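Side-chain contacts in SusD homolog (Bacteroides thetaiotaomicron, PDB 3EHM), which probably binds mucin O-glycans at the outer membrane as part of the glycan-utilization machinery of this human gut symbiont: residues K111-S115 and P116-A120; N194-V197 and Q198-V201; E451-T454 and E455-T459. One frame throughout, in Å; residues are numbered along the deposited sequence.

Contact 1. Residues K111-S115 and P116-A120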
# COMPACT_ATOMS: atom_id res chain seq x y z
N LYS A 111 12.07 -11.45 -25.08
CA LYS A 111 10.78 -11.74 -25.72
C LYS A 111 10.72 -12.80 -26.83
O LYS A 111 9.68 -13.41 -27.03
CB LYS A 111 10.13 -10.45 -26.23
CG LYS A 111 10.83 -9.80 -27.41
CD LYS A 111 10.10 -8.53 -27.81
CE LYS A 111 10.85 -7.78 -28.91
NZ LYS A 111 10.20 -6.47 -29.21
N ASP A 112 11.82 -13.02 -27.54
CA ASP A 112 11.81 -14.01 -28.61
C ASP A 112 12.81 -15.13 -28.37
O ASP A 112 13.38 -15.67 -29.31
CB ASP A 112 12.12 -13.34 -29.95
CG ASP A 112 11.11 -12.27 -30.32
OD1 ASP A 112 9.90 -12.58 -30.41
OD2 ASP A 112 11.53 -11.11 -30.52
N SER A 113 13.01 -15.49 -27.10
CA SER A 113 13.95 -16.55 -26.78
C SER A 113 13.27 -17.90 -26.71
O SER A 113 12.14 -18.02 -26.23
CB SER A 113 14.63 -16.26 -25.44
OG SER A 113 15.50 -17.32 -25.09
N ASP A 114 13.95 -18.93 -27.21
CA ASP A 114 13.40 -20.27 -27.18
C ASP A 114 13.88 -20.95 -25.90
O ASP A 114 13.36 -22.00 -25.52
CB ASP A 114 13.88 -21.07 -28.40
CG ASP A 114 13.52 -20.40 -29.72
OD1 ASP A 114 12.36 -19.96 -29.87
OD2 ASP A 114 14.39 -20.32 -30.61
N SER A 115 14.86 -20.33 -25.25
CA SER A 115 15.42 -20.84 -24.01
C SER A 115 14.42 -20.74 -22.85
O SER A 115 13.96 -19.66 -22.50
CB SER A 115 16.69 -20.05 -23.65
OG SER A 115 17.16 -20.39 -22.36
N PRO A 116 14.08 -21.89 -22.25
CA PRO A 116 13.13 -21.89 -21.13
C PRO A 116 13.59 -21.06 -19.94
O PRO A 116 12.77 -20.43 -19.27
CB PRO A 116 12.97 -23.37 -20.81
CG PRO A 116 14.30 -23.95 -21.19
CD PRO A 116 14.57 -23.25 -22.51
N SER A 117 14.89 -21.07 -19.66
CA SER A 117 15.42 -20.31 -18.54
C SER A 117 15.27 -18.81 -18.79
O SER A 117 15.03 -18.04 -17.85
CB SER A 117 16.89 -20.66 -18.28
OG SER A 117 17.70 -20.31 -19.40
N GLU A 118 15.40 -18.39 -20.04
CA GLU A 118 15.24 -16.98 -20.38
C GLU A 118 13.76 -16.60 -20.32
O GLU A 118 13.42 -15.48 -19.93
CB GLU A 118 15.79 -16.67 -21.77
CG GLU A 118 17.30 -16.69 -21.85
CD GLU A 118 17.82 -15.72 -22.90
OE1 GLU A 118 17.29 -15.73 -24.04
OE2 GLU A 118 18.75 -14.96 -22.59
N GLN A 119 12.89 -17.53 -20.71
CA GLN A 119 11.45 -17.29 -20.65
C GLN A 119 11.05 -17.09 -19.20
O GLN A 119 10.21 -16.25 -18.88
CB GLN A 119 10.68 -18.49 -21.21
CG GLN A 119 10.83 -18.72 -22.70
CD GLN A 119 10.14 -20.00 -23.14
OE1 GLN A 119 9.36 -20.59 -22.40
NE2 GLN A 119 10.42 -20.41 -24.38
N ALA A 120 11.67 -17.88 -18.32
CA ALA A 120 11.41 -17.81 -16.88
C ALA A 120 11.85 -16.46 -16.32
O ALA A 120 11.17 -15.88 -15.48
CB ALA A 120 12.14 -18.94 -16.17
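Ser113 and Glu118 meet hydroxyl to carboxylate across the start of a helix, and their pairing illustrates how a loop can be tied to a helical first turn. Ser113 OG lies anti to its own backbone N (chi1 177°), which swings it toward the helix, where it donates to Glu118 OE1 over 2.6 Å. The lone pair used is the anti one, on the side of OE1 turned from the other carboxylate oxygen. The same Ser113 OG accepts from Ser115 N at 3.1 Å, closing an ST turn. The hydroxyl thus relays between the N-H of the N-cap residue and the acid three positions into the turn, a link that the start of the helix would probably reinforce electrostatically.

Ser115 occupies the N-cap position and Pro116 follows as the first helical residue. The hydroxyls of Ser115 and Ser117 meet end to end, Ser117 OG donating to Ser115 OG at 3.0 Å. Glu118 CG runs alongside, 3.7 Å from Ser115 OG. Gln119 extends back over the loop from the other flank, and its NE2 makes a weak bond to Ser113 O at 3.5 Å, while Gln119 N bonds to Ser115 O at 3.0 Å to begin the regular helical pattern.

The second carboxylate oxygen, OE2 of Glu118, forms a salt bridge with Lys24 of helix 23-36. The whole turn links helix 85-110 to helix 116-140 at the surface, with Gln119 and Ala120 resting on Leu177 and Leu178 of helix 160-178.

Contact 2. Residues N194-V197 and Q198-V201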
# COMPACT_ATOMS: atom_id res chain seq x y z
N ASN A 194 15.94 -15.42 -3.56
CA ASN A 194 17.17 -16.17 -3.81
C ASN A 194 17.03 -17.21 -4.93
O ASN A 194 17.56 -18.32 -4.82
CB ASN A 194 17.61 -16.87 -2.52
CG ASN A 194 19.06 -17.35 -2.58
OD1 ASN A 194 19.42 -18.34 -1.94
ND2 ASN A 194 19.89 -16.64 -3.32
N GLY A 195 16.31 -16.86 -5.99
CA GLY A 195 16.15 -17.77 -7.11
C GLY A 195 15.12 -18.89 -6.99
O GLY A 195 15.00 -19.70 -7.92
N ASN A 196 14.40 -18.96 -5.88
CA ASN A 196 13.39 -19.99 -5.68
C ASN A 196 12.13 -19.65 -6.50
O ASN A 196 11.30 -18.85 -6.07
CB ASN A 196 13.02 -20.10 -4.20
CG ASN A 196 12.12 -21.29 -3.90
OD1 ASN A 196 11.22 -21.62 -4.68
ND2 ASN A 196 12.35 -21.93 -2.76
N VAL A 197 12.01 -20.27 -7.67
CA VAL A 197 10.87 -20.03 -8.56
C VAL A 197 9.51 -20.37 -7.92
O VAL A 197 8.52 -19.70 -8.20
CB VAL A 197 11.02 -20.83 -9.88
CG1 VAL A 197 9.79 -20.64 -10.76
CG2 VAL A 197 12.27 -20.38 -10.61
N GLN A 198 9.47 -21.41 -7.09
CA GLN A 198 8.23 -21.80 -6.43
C GLN A 198 7.67 -20.65 -5.59
O GLN A 198 6.47 -20.46 -5.52
CB GLN A 198 8.46 -23.03 -5.54
CG GLN A 198 8.60 -24.33 -6.32
CD GLN A 198 9.41 -24.17 -7.60
OE1 GLN A 198 8.87 -23.87 -8.67
NE2 GLN A 198 10.73 -24.33 -7.49
N ASN A 199 8.55 -19.89 -4.95
CA ASN A 199 8.09 -18.76 -4.16
C ASN A 199 7.60 -17.65 -5.09
O ASN A 199 6.61 -16.98 -4.78
CB ASN A 199 9.21 -18.25 -3.25
CG ASN A 199 9.26 -19.00 -1.93
OD1 ASN A 199 10.26 -18.97 -1.22
ND2 ASN A 199 8.16 -19.66 -1.59
N TRP A 200 8.26 -17.46 -6.22
CA TRP A 200 7.81 -16.44 -7.16
C TRP A 200 6.40 -16.77 -7.64
O TRP A 200 5.59 -15.87 -7.86
CB TRP A 200 8.76 -16.34 -8.36
CG TRP A 200 9.93 -15.45 -8.09
CD1 TRP A 200 11.21 -15.83 -7.81
CD2 TRP A 200 9.91 -14.02 -8.02
NE1 TRP A 200 11.99 -14.73 -7.56
CE2 TRP A 200 11.22 -13.60 -7.68
CE3 TRP A 200 8.92 -13.05 -8.20
CZ2 TRP A 200 11.56 -12.25 -7.53
CZ3 TRP A 200 9.26 -11.71 -8.05
CH2 TRP A 200 10.57 -11.32 -7.71
N VAL A 201 6.11 -18.06 -7.79
CA VAL A 201 4.79 -18.49 -8.21
C VAL A 201 3.78 -18.14 -7.12
O VAL A 201 2.69 -17.65 -7.41
CB VAL A 201 4.75 -20.01 -8.48
CG1 VAL A 201 3.32 -20.48 -8.63
CG2 VAL A 201 5.54 -20.33 -9.76
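Asn196 and Asn199 are joined by backbone, side chain and stacking at once, which makes this helix start a compact example of capping by an asparagine. Among the hydrogen bonds, the capping one runs from Asn199 N to Asn196 OD1, 3.2 Å long. The N-H approaches from above the amide, about 55° out of the carbonyl plane, so it does not lie on a lone pair. With chi1 at -172° the Asn196 amide swings out beside the carbonyl carbon, and OD1 reaches over the first turn. Asn196 O takes weak bonds from Asn199 N and from Trp200 N, the latter at 3.3 Å, and the regular pattern then sets in with Val201 N bonded to Val197 O at 2.9 Å.

The flat groups add a second layer. The two asparagine amides are stacked, their planes 20° apart, with Asn196 ND2 lying 3.9 Å from Asn199 OD1; Asn199 ND2 also has a weak bond to Ser244. Trp200 presents the edge of its ring to Val197 CA, and its CD1 comes to 3.5 Å from Asn196 O. The indole N-H is turned to Asp190, whose OD2 also accepts from Gly195 N and so ties the ring and the incoming loop to one carboxylate oxygen.

Apolar contact is looser: Val197 CG1 and Val201 CG2 are 4.4 Å apart, one helical turn from each other, and both residues pack on Leu178 of helix 160-178. Trp200 meets Ile124, Ile127 and Val128 of helix 116-140 and pairs edge-to-face (T-shaped) with Tyr193. The bond from Asn199 N to Asn196 OD1 marks an Asn N-cap, here opening helix 197-215 within the predominantly helical framework of a SusD-family protein.

Contact 3. Residues E451-T454 and E455-T459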
# COMPACT_ATOMS: atom_id res chain seq x y z
N GLU A 451 -1.20 0.09 -0.56
CA GLU A 451 -2.20 -0.96 -0.52
C GLU A 451 -3.32 -0.60 0.47
O GLU A 451 -4.49 -0.81 0.19
CB GLU A 451 -1.55 -2.29 -0.12
CG GLU A 451 -2.48 -3.50 -0.12
CD GLU A 451 -3.15 -3.77 -1.46
OE1 GLU A 451 -2.56 -3.42 -2.51
OE2 GLU A 451 -4.25 -4.36 -1.46
N ALA A 452 -2.94 -0.05 1.62
CA ALA A 452 -3.92 0.34 2.63
C ALA A 452 -4.81 1.46 2.10
O ALA A 452 -6.02 1.49 2.36
CB ALA A 452 -3.22 0.77 3.90
N TRP A 453 -4.21 2.39 1.37
CA TRP A 453 -4.94 3.52 0.81
C TRP A 453 -5.90 3.02 -0.27
O TRP A 453 -7.03 3.49 -0.38
CB TRP A 453 -3.95 4.53 0.22
CG TRP A 453 -4.59 5.70 -0.43
CD1 TRP A 453 -5.73 6.35 -0.04
CD2 TRP A 453 -4.10 6.42 -1.57
NE1 TRP A 453 -5.98 7.42 -0.85
CE2 TRP A 453 -4.99 7.49 -1.80
CE3 TRP A 453 -2.99 6.27 -2.41
CZ2 TRP A 453 -4.81 8.40 -2.85
CZ3 TRP A 453 -2.81 7.18 -3.45
CH2 TRP A 453 -3.71 8.23 -3.65
N THR A 454 -5.45 2.05 -1.06
CA THR A 454 -6.29 1.46 -2.11
C THR A 454 -7.47 0.72 -1.47
O THR A 454 -8.62 0.87 -1.91
CB THR A 454 -5.48 0.47 -2.97
OG1 THR A 454 -4.44 1.17 -3.65
CG2 THR A 454 -6.38 -0.22 -3.99
N GLU A 455 -7.19 -0.07 -0.44
CA GLU A 455 -8.25 -0.82 0.21
C GLU A 455 -9.27 0.07 0.91
O GLU A 455 -10.45 -0.26 0.95
CB GLU A 455 -7.65 -1.83 1.20
CG GLU A 455 -7.07 -3.04 0.49
CD GLU A 455 -8.13 -3.83 -0.27
OE1 GLU A 455 -8.81 -4.66 0.36
OE2 GLU A 455 -8.29 -3.60 -1.49
N TYR A 456 -8.83 1.20 1.44
CA TYR A 456 -9.75 2.13 2.09
C TYR A 456 -10.69 2.72 1.03
O TYR A 456 -11.90 2.77 1.22
CB TYR A 456 -9.01 3.27 2.78
CG TYR A 456 -9.94 4.38 3.21
CD1 TYR A 456 -10.74 4.24 4.35
CD2 TYR A 456 -10.08 5.54 2.44
CE1 TYR A 456 -11.66 5.23 4.71
CE2 TYR A 456 -10.99 6.54 2.79
CZ TYR A 456 -11.78 6.37 3.92
OH TYR A 456 -12.69 7.34 4.27
N ARG A 457 -10.11 3.18 -0.07
CA ARG A 457 -10.90 3.77 -1.15
C ARG A 457 -11.89 2.77 -1.74
O ARG A 457 -13.00 3.14 -2.12
CB ARG A 457 -9.97 4.29 -2.25
CG ARG A 457 -9.21 5.55 -1.88
CD ARG A 457 -8.23 5.93 -2.98
NE ARG A 457 -7.08 5.04 -3.02
CZ ARG A 457 -6.26 4.92 -4.06
NH1 ARG A 457 -6.48 5.62 -5.16
NH2 ARG A 457 -5.22 4.10 -4.00
N ARG A 458 -11.50 1.50 -1.81
CA ARG A 458 -12.38 0.48 -2.36
C ARG A 458 -13.54 0.13 -1.44
O ARG A 458 -14.69 0.04 -1.89
CB ARG A 458 -11.59 -0.81 -2.66
CG ARG A 458 -12.46 -1.98 -3.11
CD ARG A 458 -11.63 -3.24 -3.39
NE ARG A 458 -11.12 -3.89 -2.18
CZ ARG A 458 -11.79 -4.80 -1.47
NH1 ARG A 458 -13.00 -5.17 -1.84
NH2 ARG A 458 -11.23 -5.33 -0.38
N THR A 459 -13.25 -0.04 -0.15
CA THR A 459 -14.25 -0.45 0.83
C THR A 459 -14.81 0.61 1.77
O THR A 459 -15.95 0.48 2.24
CB THR A 459 -13.69 -1.56 1.73
OG1 THR A 459 -12.71 -1.00 2.62
CG2 THR A 459 -13.03 -2.65 0.89
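Arg457 lies flat on Trp453 one turn back in helix 449-459, an i to i+4 cation-pi stack. The two planes are 17° apart and Arg457 CZ sits 3.7 Å from the centroid of the six-membered ring, while CD covers the five-membered ring in a CH-pi contact. The bend at chi3 (-74°) folds the guanidinium back, so that Arg457 NE donates to Trp453 O at 3.1 Å. That oxygen also accepts from Arg457 N, which comes from the opposite face of the carbonyl plane. Arg457 NH1 reaches Asp138 O and Glu487 O, and Trp453 NE1 bonds to Pro486 O.

Thr454 flanks the stack, its OG1 3.1 Å from Arg457 NH2 and bonded back to Val450 O.

Glu455 lies alongside Glu451, both chains pointing the same way. Their OE2 atoms approach to 4.1 Å, a like-charge pair probably eased by Arg214 of helix 197-215, which forms a salt bridge with each. Lys441 adds a further charge partner for Glu455. Arg458 grips the Glu455 carboxylate side-on in a salt bridge: its NE meets OE2 at 2.9 Å, and its NH2 donates to OE1 at 2.6 Å in a nearly straight bond.

Two helix starts and most of a third, buried helix are linked by helices 116-140 and 197-215. Contacts 1 and 2 are neighbours, their centres 17 Å apart and nearest atoms about 6 Å, without touching. Contact 3, much nearer the middle of the chain, lies 37 Å from contact 1 and 28 Å from contact 2, centre to centre. Helix 116-140 opens at contact 1, covers Trp200 of contact 2 and brings Asp138 to contact 3. Helix 197-215, capped at contact 2, likewise delivers Arg214 to the glutamates of contact 3. No ligand or binding residue marks any of the three, so they are most simply read as parts of the helical framework.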